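Local atomic coordinates of 3-oxo-tetronate kinase (Salmonella typhimurium, PDB entry 3DQQ), a protein that probably catalyses the ATP-dependent phosphorylation of 3-oxo-tetronate to 3-oxo-tetronate 4-phosphate, as a member of the four-carbon acid sugar kinase family. Residues T112-A117 with Y196-A201; F88-E93 with N148-S153; Y294-A299 with A346-E351; G251-L256 with I354-V359; D34-T39 with V47-K52. All blocks are in the same frame, centred on the assembly; numbering follows the deposited sequence.

Contact 1: T112-A117 with Y196-A201; sequences TVISPA and YAVLDA
Ile114 and Ala197 meet at the centre of a parallel strand pair, where Ile114 N gives its hydrogen to Ala197 O at 2.8 Å. Two more backbone bonds complete the run: Ala197 N to Thr112 O at 3.0 Å, and Leu199 N to Ile114 O, also 3.0 Å. Side chains then sort to the two faces. On one, the CD1 end of Ile114 comes to 3.8 Å from Tyr196 CB, while its branch carbon CB lies beside Val198 CG2. The isoleucine reaches back toward Tyr196 because CG1 stands opposite its carbonyl carbon (chi1 -70°) and CD1 continues outward. On the other face Leu199 leans over Val113, its CD2 3.8 Å from Val113 CB and CD1 only slightly farther.

Past the strand ends the chains diverge, and a water takes over. It donates to Ser115 OG and to Leu199 O and accepts from Ala117 N at 2.9 Å, linking the two segments where direct backbone bonds have stopped. Ala117 CB and Ala201 CB then touch at 3.5 Å. Farther out, Gln210 bonds to Ser115 OG, and the Tyr196 hydroxyl is held by Asp101 and the backbone N of Gly165, which places the ring end away from strand 112-115.

Strand 219-222 flanks strand 112-115 on its other edge and strand 167-170 flanks 196-199, so the pair is internal to the sheet of the sugar-binding domain. Helix 204-214 packs on the Val113 and Leu199 face through Leu214, and Tyr84 lies against Ile114 on the other.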
# COMPACT_ATOMS: atom_id res chain seq x y z
N THR A 112 27.55 -27.16 7.52
CA THR A 112 27.05 -25.97 8.26
C THR A 112 25.64 -26.13 8.65
O THR A 112 24.95 -26.96 8.10
CB THR A 112 27.12 -24.73 7.39
OG1 THR A 112 28.43 -24.72 6.82
CG2 THR A 112 26.93 -23.42 8.17
N VAL A 113 25.17 -25.32 9.58
CA VAL A 113 23.81 -25.42 10.01
C VAL A 113 23.00 -24.30 9.44
O VAL A 113 23.55 -23.28 9.03
CB VAL A 113 23.69 -25.39 11.52
CG1 VAL A 113 24.57 -26.52 12.14
CG2 VAL A 113 24.00 -23.99 12.05
N ILE A 114 21.69 -24.54 9.40
CA ILE A 114 20.70 -23.59 8.93
C ILE A 114 19.68 -23.48 10.04
O ILE A 114 19.03 -24.48 10.31
CB ILE A 114 19.99 -24.10 7.66
CG1 ILE A 114 20.95 -24.10 6.49
CG2 ILE A 114 18.76 -23.25 7.30
CD1 ILE A 114 20.49 -24.91 5.33
N SER A 115 19.55 -22.31 10.68
CA SER A 115 18.63 -22.14 11.81
C SER A 115 17.80 -20.86 11.75
O SER A 115 18.12 -19.87 12.40
CB SER A 115 19.42 -22.16 13.09
OG SER A 115 18.56 -22.31 14.21
N PRO A 116 16.71 -20.86 10.99
CA PRO A 116 15.87 -19.66 10.83
C PRO A 116 14.98 -19.28 12.02
O PRO A 116 14.62 -18.12 12.15
CB PRO A 116 14.98 -20.00 9.67
CG PRO A 116 15.49 -21.25 9.13
CD PRO A 116 16.20 -21.97 10.19
N ALA A 117 14.64 -20.23 12.87
CA ALA A 117 13.61 -19.96 13.86
C ALA A 117 13.86 -18.72 14.67
O ALA A 117 14.98 -18.42 15.02
CB ALA A 117 13.47 -21.14 14.81
N TYR A 196 24.67 -29.58 4.75
CA TYR A 196 23.98 -28.68 5.65
C TYR A 196 22.98 -29.44 6.50
O TYR A 196 22.55 -30.55 6.15
CB TYR A 196 23.22 -27.58 4.90
CG TYR A 196 23.66 -27.30 3.49
CD1 TYR A 196 24.65 -26.39 3.21
CD2 TYR A 196 23.05 -27.95 2.41
CE1 TYR A 196 25.04 -26.13 1.90
CE2 TYR A 196 23.46 -27.71 1.08
CZ TYR A 196 24.46 -26.80 0.83
OH TYR A 196 24.85 -26.56 -0.48
N ALA A 197 22.59 -28.81 7.61
CA ALA A 197 21.63 -29.41 8.54
C ALA A 197 20.71 -28.32 8.99
O ALA A 197 21.18 -27.31 9.49
CB ALA A 197 22.36 -30.02 9.74
N VAL A 198 19.41 -28.52 8.80
CA VAL A 198 18.41 -27.63 9.35
C VAL A 198 18.18 -28.03 10.79
O VAL A 198 18.15 -29.23 11.13
CB VAL A 198 17.07 -27.71 8.59
CG1 VAL A 198 15.98 -26.81 9.28
CG2 VAL A 198 17.25 -27.26 7.16
N LEU A 199 18.04 -27.03 11.64
CA LEU A 199 17.87 -27.25 13.09
C LEU A 199 16.49 -26.79 13.57
O LEU A 199 16.08 -25.65 13.31
CB LEU A 199 18.94 -26.44 13.82
CG LEU A 199 20.31 -27.07 14.09
CD1 LEU A 199 20.72 -27.91 12.93
CD2 LEU A 199 21.32 -25.95 14.45
N ASP A 200 15.77 -27.66 14.24
CA ASP A 200 14.46 -27.31 14.74
C ASP A 200 14.53 -26.34 15.93
O ASP A 200 15.51 -26.29 16.64
CB ASP A 200 13.71 -28.56 15.19
CG ASP A 200 13.18 -29.44 14.00
OD1 ASP A 200 13.62 -29.24 12.81
OD2 ASP A 200 12.35 -30.36 14.29
N ALA A 201 13.47 -25.57 16.12
CA ALA A 201 13.28 -24.79 17.33
C ALA A 201 11.78 -24.44 17.46
O ALA A 201 11.17 -23.90 16.55
CB ALA A 201 14.12 -23.56 17.30
O HOH W 1 15.86 -22.81 13.58

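Contact 2: F88-E93 with N148-S153; sequences FDSTAE and NPMTDS
Asn148 and Met150 come up to the backbone of Phe88-Ser90 and carry most of this loop-to-loop contact. Asn148 CB sits 3.3 Å from Ser90 O, and its amide group lies across the Asp89 side chain, the amide and carboxylate planes turned 76° apart. Thr91 CG2 lies 4.1 Å from the same Asn148 CB, next to the Ser90 carbonyl.

Met150 supplies the second half. Folded at both chi2 (-63°) and chi3 (-66°), its chain curls so that SD lies 3.5 Å from Ser90 O and the methyl CE turns in toward Phe88, with CE 4.4 Å from Phe88 CB. One carbonyl, Ser90 O, is thus approached by both residues, and it also accepts from a water at 3.0 Å that donates in addition to Pro149 O. That water bridges the two loops.

Ser90 CB points away from Asn148 and Met150; its OG donates to Phe88 O at 2.8 Å and also bonds to Gln162, bracing the turn of backbone against which Met150 packs. Leu158 of helix 155-160 touches both Phe88 and Met150. Beyond Ser90, Thr91 OG1 accepts from Glu93 N, the hallmark of an ST turn, here just ahead of helix 96-106 in the sugar-binding domain.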
# COMPACT_ATOMS: atom_id res chain seq x y z
N PHE A 88 13.14 -17.27 5.46
CA PHE A 88 14.00 -17.93 4.44
C PHE A 88 13.86 -17.31 3.07
O PHE A 88 13.92 -17.99 2.02
CB PHE A 88 13.70 -19.44 4.43
CG PHE A 88 14.88 -20.27 4.06
CD1 PHE A 88 15.93 -20.41 4.91
CD2 PHE A 88 14.94 -20.92 2.85
CE1 PHE A 88 17.03 -21.14 4.55
CE2 PHE A 88 16.03 -21.66 2.50
CZ PHE A 88 17.07 -21.78 3.35
N ASP A 89 13.67 -16.01 3.08
CA ASP A 89 13.33 -15.26 1.90
C ASP A 89 14.45 -15.47 0.88
O ASP A 89 15.63 -15.13 1.14
CB ASP A 89 13.19 -13.77 2.23
CG ASP A 89 12.02 -13.49 3.17
OD1 ASP A 89 11.87 -14.24 4.15
OD2 ASP A 89 11.26 -12.52 2.94
N SER A 90 14.06 -16.08 -0.25
CA SER A 90 14.98 -16.45 -1.32
C SER A 90 14.15 -17.01 -2.45
O SER A 90 12.93 -17.09 -2.34
CB SER A 90 15.94 -17.53 -0.85
OG SER A 90 15.20 -18.62 -0.34
N THR A 91 14.80 -17.36 -3.55
CA THR A 91 14.12 -18.06 -4.63
C THR A 91 15.03 -19.22 -4.99
O THR A 91 16.08 -19.40 -4.34
CB THR A 91 13.89 -17.18 -5.88
OG1 THR A 91 15.10 -17.11 -6.64
CG2 THR A 91 13.38 -15.75 -5.55
N ALA A 92 14.70 -19.98 -6.03
CA ALA A 92 15.58 -21.06 -6.48
C ALA A 92 16.87 -20.47 -7.04
O ALA A 92 17.83 -21.18 -7.25
CB ALA A 92 14.95 -21.93 -7.49
N GLU A 93 16.93 -19.16 -7.22
CA GLU A 93 18.17 -18.61 -7.72
C GLU A 93 19.07 -17.98 -6.69
O GLU A 93 20.12 -17.49 -7.05
CB GLU A 93 17.84 -17.66 -8.83
CG GLU A 93 17.15 -18.51 -9.86
CD GLU A 93 16.81 -17.77 -11.11
OE1 GLU A 93 17.27 -16.59 -11.25
OE2 GLU A 93 16.09 -18.41 -11.95
N ASN A 148 9.75 -12.54 -3.17
CA ASN A 148 10.08 -13.95 -3.04
C ASN A 148 8.95 -14.76 -2.42
O ASN A 148 9.03 -15.15 -1.26
CB ASN A 148 11.42 -14.13 -2.29
CG ASN A 148 11.59 -13.16 -1.18
OD1 ASN A 148 10.85 -13.20 -0.19
ND2 ASN A 148 12.57 -12.25 -1.31
N PRO A 149 7.92 -15.05 -3.23
CA PRO A 149 6.77 -15.82 -2.76
C PRO A 149 7.24 -17.23 -2.41
O PRO A 149 7.98 -17.83 -3.16
CB PRO A 149 5.83 -15.86 -3.99
CG PRO A 149 6.76 -15.68 -5.19
CD PRO A 149 7.83 -14.74 -4.68
N MET A 150 6.79 -17.75 -1.27
CA MET A 150 7.29 -19.00 -0.75
C MET A 150 6.15 -20.03 -0.81
O MET A 150 5.21 -19.97 -0.03
CB MET A 150 7.79 -18.80 0.67
CG MET A 150 8.78 -17.67 0.85
SD MET A 150 10.42 -17.72 0.00
CE MET A 150 11.11 -19.16 0.91
N THR A 151 6.23 -20.96 -1.74
CA THR A 151 5.17 -21.92 -1.94
C THR A 151 5.55 -23.36 -1.48
O THR A 151 4.91 -24.31 -1.84
CB THR A 151 4.75 -21.91 -3.44
OG1 THR A 151 5.77 -22.53 -4.23
CG2 THR A 151 4.47 -20.47 -3.95
N ASP A 152 6.58 -23.50 -0.66
CA ASP A 152 6.99 -24.79 -0.09
C ASP A 152 7.56 -24.45 1.30
O ASP A 152 8.18 -23.42 1.45
CB ASP A 152 7.99 -25.46 -1.01
CG ASP A 152 8.46 -26.84 -0.54
OD1 ASP A 152 7.98 -27.44 0.46
OD2 ASP A 152 9.40 -27.36 -1.22
N SER A 153 7.31 -25.28 2.29
CA SER A 153 7.64 -25.01 3.65
C SER A 153 8.77 -25.88 4.15
O SER A 153 9.21 -25.70 5.29
CB SER A 153 6.40 -25.24 4.55
OG SER A 153 5.24 -24.62 3.99
O HOH W 2 10.50 -17.01 -4.10

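Contact 3: Y294-A299 with A346-E351; sequences YAEALA and AARLAE
With CG opposite the carbonyl carbon (chi1 -71°) and the chain extended from CG to NE, Arg348 reaches across from helix 346-351 to the Glu296 side of helix 294-299. Glu296 bends at chi2, which brings its carboxylate round to the guanidinium. The two groups form a long salt bridge, Glu296 OE1 to Arg348 NH1 at 3.6 Å, with their planes 47° apart rather than laid flat in a paired arrangement. The aliphatic part of the glutamate crosses over one guanidinium face, but its modelled closeness there is doubtful.

Beneath this charged rim the packing is apolar. Ala299 CB meets Arg348 CB at 4.0 Å, and Leu349 CD2 lies 4.0 Å from Ala299 CA. Ala295 CB faces the Arg348 stem, 4.3 Å from Arg348 CD. The segment axes approach to 9.2 Å and cross at -41°, with small alanines on the facing side of helix 294-299. Leu344 and Leu345, from the preceding turn of helix 336-351, extend the interface along Ala295 and Ala299.

No hydrogen bond joins the segments. The contact rests on van der Waals packing of Ala295, Ala299, Leu349 and the aliphatic stem of Arg348, and the ion pair, long and set at the solvent edge, probably adds only modestly.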
# COMPACT_ATOMS: atom_id res chain seq x y z
N TYR A 294 13.79 25.53 1.77
CA TYR A 294 12.79 24.94 2.67
C TYR A 294 13.47 24.15 3.80
O TYR A 294 13.07 24.23 4.96
CB TYR A 294 11.78 24.06 1.88
CG TYR A 294 10.49 23.61 2.59
CD1 TYR A 294 9.85 24.42 3.51
CD2 TYR A 294 9.91 22.39 2.30
CE1 TYR A 294 8.66 24.01 4.13
CE2 TYR A 294 8.73 21.98 2.92
CZ TYR A 294 8.11 22.80 3.84
OH TYR A 294 6.94 22.42 4.45
N ALA A 295 14.52 23.42 3.45
CA ALA A 295 15.33 22.73 4.43
C ALA A 295 15.90 23.73 5.43
O ALA A 295 15.81 23.53 6.63
CB ALA A 295 16.44 21.97 3.73
N GLU A 296 16.46 24.83 4.95
CA GLU A 296 16.89 25.89 5.86
C GLU A 296 15.78 26.38 6.79
O GLU A 296 16.02 26.54 7.98
CB GLU A 296 17.40 27.12 5.12
CG GLU A 296 18.86 27.33 5.21
CD GLU A 296 19.27 28.82 5.18
OE1 GLU A 296 20.21 29.19 5.95
OE2 GLU A 296 18.68 29.62 4.39
N ALA A 297 14.60 26.66 6.22
CA ALA A 297 13.52 27.26 6.99
C ALA A 297 13.12 26.26 8.05
O ALA A 297 12.94 26.63 9.20
CB ALA A 297 12.37 27.60 6.13
N LEU A 298 12.99 24.98 7.66
CA LEU A 298 12.50 23.97 8.58
C LEU A 298 13.53 23.69 9.67
O LEU A 298 13.16 23.32 10.77
CB LEU A 298 12.11 22.66 7.87
CG LEU A 298 10.82 22.63 7.01
CD1 LEU A 298 10.72 21.29 6.30
CD2 LEU A 298 9.53 22.95 7.79
N ALA A 299 14.82 23.86 9.38
CA ALA A 299 15.84 23.57 10.38
C ALA A 299 15.79 24.70 11.41
O ALA A 299 15.72 24.46 12.63
CB ALA A 299 17.21 23.42 9.77
N ALA A 346 18.48 17.00 7.50
CA ALA A 346 19.24 16.26 8.51
C ALA A 346 20.60 16.86 8.65
O ALA A 346 21.05 17.13 9.75
CB ALA A 346 19.34 14.78 8.16
N ALA A 347 21.28 17.10 7.54
CA ALA A 347 22.63 17.72 7.62
C ALA A 347 22.56 19.03 8.40
O ALA A 347 23.31 19.22 9.35
CB ALA A 347 23.24 17.93 6.24
N ARG A 348 21.62 19.89 8.05
CA ARG A 348 21.53 21.19 8.73
C ARG A 348 21.20 21.11 10.21
O ARG A 348 21.75 21.85 11.01
CB ARG A 348 20.53 22.10 8.02
CG ARG A 348 21.07 22.56 6.67
CD ARG A 348 20.00 23.24 5.88
NE ARG A 348 20.53 24.18 4.89
CZ ARG A 348 21.13 25.35 5.18
NH1 ARG A 348 21.32 25.76 6.44
NH2 ARG A 348 21.54 26.13 4.18
N LEU A 349 20.32 20.18 10.58
CA LEU A 349 19.99 19.95 11.98
C LEU A 349 21.25 19.53 12.75
O LEU A 349 21.54 20.07 13.84
CB LEU A 349 18.86 18.92 12.10
CG LEU A 349 17.49 19.44 11.67
CD1 LEU A 349 16.46 18.33 11.58
CD2 LEU A 349 17.03 20.51 12.66
N ALA A 350 22.01 18.62 12.16
CA ALA A 350 23.30 18.24 12.75
C ALA A 350 24.21 19.44 12.89
O ALA A 350 24.68 19.67 13.99
CB ALA A 350 24.01 17.12 11.96
N GLU A 351 24.43 20.22 11.82
CA GLU A 351 25.28 21.46 11.90
C GLU A 351 24.79 22.41 12.99
O GLU A 351 25.56 23.06 13.59
CB GLU A 351 25.37 22.25 10.57
CG GLU A 351 25.96 21.50 9.28
CD GLU A 351 25.28 21.96 7.89
OE1 GLU A 351 25.17 23.22 7.65
OE2 GLU A 351 24.84 21.07 7.07

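Contact 4: G251-L256 with I354-V359; sequences GRAVVL and ITRFIV
Strands 253-256 and 356-359 run parallel, the axes of these segments approaching to 4.7 Å, in the register Ala253-Arg356 to Leu256-Val359. Val254 sits at the centre of the bonding: its N donates to Arg356 O, and its O accepts from Ile358 N at 2.9 Å. Leu256 N to Ile358 O continues the pattern, while at the entrance Arg252 O takes both Thr355 N and Arg356 N.

Arg356 folds back over the strand start, bent at chi3 (-74°), and grips Gly251 O side-on with two nitrogens, NH2 at 2.9 Å and NE at 3.2 Å. That oxygen lies in the guanidinium plane, while Ala253 CB covers one face of the group, 3.8 Å above it. On the opposite side of the sheet, Val254 CG1 and Ile354 CG2, 3.6 Å apart, sit side by side over the same face of the Phe357 ring, Val254 CG1 making an off-centre CH-pi contact and Ile354 CG2 lying toward the rim. Leu256 CD1 meets the ring at its edge, 4.1 Å from Phe357 CD1.

The pair lies in the core of the nucleotide-binding domain, with Val359 beside Thr364, a probable ATP-binding residue near the start of helix 362-371. Leu349 of helix 336-351 packs on the Val254, Leu256 and Ile354 surface. Phe412 of helix 411-417 covers Val255 and Ile358 on the other face. Strand 312-314 flanks 253-257, and 398-402 flanks 356-360.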
# COMPACT_ATOMS: atom_id res chain seq x y z
N GLY A 251 21.71 16.11 24.40
CA GLY A 251 21.49 17.14 23.42
C GLY A 251 20.11 17.08 22.86
O GLY A 251 19.38 16.12 23.09
N ARG A 252 19.75 18.09 22.09
CA ARG A 252 18.41 18.18 21.61
C ARG A 252 18.13 17.07 20.56
O ARG A 252 19.05 16.57 19.90
CB ARG A 252 18.11 19.59 21.09
CG ARG A 252 16.73 19.69 20.34
CD ARG A 252 15.50 20.04 21.23
NE ARG A 252 14.75 21.16 20.63
CZ ARG A 252 15.24 22.40 20.40
NH1 ARG A 252 16.51 22.75 20.71
NH2 ARG A 252 14.46 23.32 19.85
N ALA A 253 16.86 16.68 20.49
CA ALA A 253 16.35 15.67 19.59
C ALA A 253 15.31 16.21 18.59
O ALA A 253 14.71 17.28 18.77
CB ALA A 253 15.75 14.54 20.39
N VAL A 254 15.09 15.44 17.54
CA VAL A 254 14.17 15.79 16.50
C VAL A 254 13.53 14.48 16.04
O VAL A 254 14.19 13.45 16.04
CB VAL A 254 14.91 16.47 15.35
CG1 VAL A 254 15.92 15.53 14.71
CG2 VAL A 254 13.90 17.00 14.35
N VAL A 255 12.23 14.50 15.75
CA VAL A 255 11.58 13.38 15.07
C VAL A 255 11.45 13.73 13.58
O VAL A 255 10.91 14.78 13.24
CB VAL A 255 10.18 13.08 15.63
CG1 VAL A 255 9.53 11.92 14.88
CG2 VAL A 255 10.29 12.78 17.11
N LEU A 256 11.96 12.86 12.72
CA LEU A 256 11.82 13.01 11.28
C LEU A 256 11.00 11.82 10.78
O LEU A 256 11.47 10.69 10.76
CB LEU A 256 13.19 13.05 10.59
CG LEU A 256 14.16 14.19 10.90
CD1 LEU A 256 15.46 14.03 10.09
CD2 LEU A 256 13.54 15.56 10.67
N ILE A 354 21.56 19.61 16.66
CA ILE A 354 20.73 18.45 16.99
C ILE A 354 21.67 17.27 17.12
O ILE A 354 22.65 17.17 16.40
CB ILE A 354 19.62 18.14 15.97
CG1 ILE A 354 18.66 19.32 15.88
CG2 ILE A 354 18.84 16.88 16.39
CD1 ILE A 354 18.18 19.81 17.20
N THR A 355 21.36 16.41 18.08
CA THR A 355 22.25 15.34 18.49
C THR A 355 21.56 13.96 18.45
O THR A 355 22.22 12.97 18.25
CB THR A 355 22.81 15.68 19.91
OG1 THR A 355 24.04 15.00 20.08
CG2 THR A 355 21.91 15.21 20.99
N ARG A 356 20.23 13.93 18.62
CA ARG A 356 19.44 12.72 18.59
C ARG A 356 18.38 12.78 17.50
O ARG A 356 17.57 13.67 17.48
CB ARG A 356 18.73 12.58 19.92
CG ARG A 356 19.64 12.13 21.03
CD ARG A 356 18.88 11.84 22.31
NE ARG A 356 18.48 13.10 22.88
CZ ARG A 356 17.42 13.31 23.65
NH1 ARG A 356 16.59 12.33 23.99
NH2 ARG A 356 17.20 14.52 24.10
N PHE A 357 18.36 11.79 16.61
CA PHE A 357 17.46 11.77 15.49
C PHE A 357 16.55 10.54 15.57
O PHE A 357 17.02 9.41 15.44
CB PHE A 357 18.25 11.68 14.22
CG PHE A 357 18.98 12.92 13.87
CD1 PHE A 357 18.56 13.72 12.83
CD2 PHE A 357 20.11 13.30 14.57
CE1 PHE A 357 19.26 14.90 12.49
CE2 PHE A 357 20.80 14.47 14.24
CZ PHE A 357 20.38 15.26 13.20
N ILE A 358 15.26 10.77 15.76
CA ILE A 358 14.29 9.71 15.81
C ILE A 358 13.66 9.68 14.42
O ILE A 358 13.01 10.63 14.02
CB ILE A 358 13.27 9.98 16.94
CG1 ILE A 358 14.00 10.14 18.27
CG2 ILE A 358 12.20 8.87 17.01
CD1 ILE A 358 13.16 10.72 19.42
N VAL A 359 13.87 8.62 13.66
CA VAL A 359 13.48 8.63 12.26
C VAL A 359 12.51 7.48 11.99
O VAL A 359 12.76 6.34 12.40
CB VAL A 359 14.71 8.52 11.35
CG1 VAL A 359 14.31 8.57 9.88
CG2 VAL A 359 15.72 9.60 11.70

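Contact 5: D34-T39 with V47-K52; sequences DVPTGT and VVISLK
Pro36 and Ile49 touch where the connection leaving strand 29-33 folds back over its neighbour, the parallel strand 46-50, in the sheet of the sugar-binding N-terminal domain.

The contact across the two segments has one hydrogen bond. Asp34 N donates to Ser50 O at 2.9 Å, with an N-H...O angle of 155°, continuing the pairing of the two strands by one residue after strand 29-33 has ended. Within the loop, Val35 N donates to Asp34 OD1, also at 2.9 Å, reaching that oxygen on its anti side and 30° out of the carboxylate plane. This ties the aspartate back to its own chain and fixes its rotation.

Apolar contacts do the rest. The Pro36 ring crosses Ile49 at about a right angle, CG and CD both lying against the CG1-CD1 arm. In Ile49, CG2 is trans to the backbone N (CG1 at chi1 -62°), which leaves that methyl under Asp34 O at 3.8 Å. Helix 58-74 closes over the same patch, with Trp71 on Pro36, Leu72 on Ile49 and Ala67 on Val35. At the far end of the contact, Leu51 CD2 reaches up to the loop, 4.0 Å from Val35 N and 4.2 Å from Val35 CG2.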
# COMPACT_ATOMS: atom_id res chain seq x y z
N ASP A 34 27.48 -1.70 4.61
CA ASP A 34 28.37 -2.04 3.52
C ASP A 34 29.68 -2.62 4.01
O ASP A 34 30.00 -2.52 5.19
CB ASP A 34 28.63 -0.83 2.65
CG ASP A 34 28.75 -1.18 1.12
OD1 ASP A 34 28.95 -2.41 0.73
OD2 ASP A 34 28.65 -0.20 0.32
N VAL A 35 30.44 -3.24 3.12
CA VAL A 35 31.71 -3.83 3.48
C VAL A 35 32.60 -2.83 4.15
O VAL A 35 32.82 -1.77 3.60
CB VAL A 35 32.47 -4.34 2.24
CG1 VAL A 35 33.85 -4.86 2.64
CG2 VAL A 35 31.65 -5.39 1.53
N PRO A 36 33.10 -3.13 5.33
CA PRO A 36 33.90 -2.16 6.03
C PRO A 36 35.20 -1.81 5.34
O PRO A 36 35.80 -2.61 4.67
CB PRO A 36 34.19 -2.82 7.36
CG PRO A 36 33.18 -3.87 7.49
CD PRO A 36 32.95 -4.35 6.13
N THR A 37 35.60 -0.58 5.51
CA THR A 37 36.77 -0.07 4.85
C THR A 37 37.78 0.21 5.93
O THR A 37 38.95 0.28 5.65
CB THR A 37 36.45 1.24 4.10
OG1 THR A 37 36.04 2.22 5.04
CG2 THR A 37 35.30 1.06 3.09
N GLY A 38 37.34 0.33 7.18
CA GLY A 38 38.25 0.73 8.23
C GLY A 38 38.93 -0.43 8.92
O GLY A 38 39.37 -1.37 8.29
N THR A 39 38.94 -0.33 10.23
CA THR A 39 39.68 -1.18 11.13
C THR A 39 38.68 -1.62 12.19
O THR A 39 37.69 -0.97 12.40
CB THR A 39 40.81 -0.34 11.78
OG1 THR A 39 41.21 -0.96 13.01
CG2 THR A 39 40.36 1.20 12.04
N VAL A 47 30.70 -7.80 15.37
CA VAL A 47 30.43 -6.85 14.34
C VAL A 47 29.38 -7.41 13.39
O VAL A 47 29.52 -8.52 12.95
CB VAL A 47 31.70 -6.48 13.55
CG1 VAL A 47 31.36 -5.48 12.44
CG2 VAL A 47 32.71 -5.89 14.45
N VAL A 48 28.34 -6.65 13.09
CA VAL A 48 27.35 -7.09 12.14
C VAL A 48 27.53 -6.24 10.91
O VAL A 48 27.36 -5.04 10.96
CB VAL A 48 25.93 -6.92 12.70
CG1 VAL A 48 24.92 -7.24 11.63
CG2 VAL A 48 25.76 -7.77 13.96
N ILE A 49 27.94 -6.85 9.80
CA ILE A 49 28.05 -6.15 8.53
C ILE A 49 26.74 -6.29 7.76
O ILE A 49 26.28 -7.39 7.47
CB ILE A 49 29.17 -6.73 7.67
CG1 ILE A 49 30.52 -6.57 8.36
CG2 ILE A 49 29.18 -6.09 6.27
CD1 ILE A 49 31.54 -7.57 7.90
N SER A 50 26.15 -5.15 7.41
CA SER A 50 24.88 -5.09 6.65
C SER A 50 25.07 -4.89 5.15
O SER A 50 25.63 -3.92 4.75
CB SER A 50 24.07 -3.92 7.16
OG SER A 50 22.73 -4.12 6.76
N LEU A 51 24.58 -5.80 4.34
CA LEU A 51 24.68 -5.76 2.89
C LEU A 51 23.28 -5.69 2.27
O LEU A 51 22.29 -5.96 2.94
CB LEU A 51 25.34 -7.03 2.41
CG LEU A 51 26.76 -7.30 2.94
CD1 LEU A 51 27.34 -8.66 2.41
CD2 LEU A 51 27.68 -6.13 2.60
N LYS A 52 23.20 -5.30 1.00
CA LYS A 52 21.92 -5.37 0.26
C LYS A 52 21.94 -6.55 -0.70
O LYS A 52 21.94 -6.40 -1.91
CB LYS A 52 21.62 -4.07 -0.47
CG LYS A 52 21.59 -2.86 0.53
CD LYS A 52 21.28 -1.49 -0.15
CE LYS A 52 21.65 -0.30 0.75
NZ LYS A 52 22.67 0.60 0.05

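In the fold
The five contacts divide between the two domains. Contacts 1, 2 and 5 belong to the sugar-binding part, contacts 3 and 4 to the nucleotide-binding part. Contacts 1 and 2 touch, Ile114 CG2 lying 3.9 Å from Phe88 CE1. Contacts 3 and 4, centres about 12 Å apart, also join directly: helix 336-351 leads into strand 356-360, and Leu349 O lies 2.9 Å from Ile354 N, a probable hydrogen bond. Contact 4 is nearest the ATP site inferred by similarity, with the Val359 side chain about 4 Å from that of Thr364. Contact 5 lies nearest the chain's centre, about 25 Å centre to centre from contacts 1 and 4, its Ser50 side chain about 12 Å from Gly362 of that site.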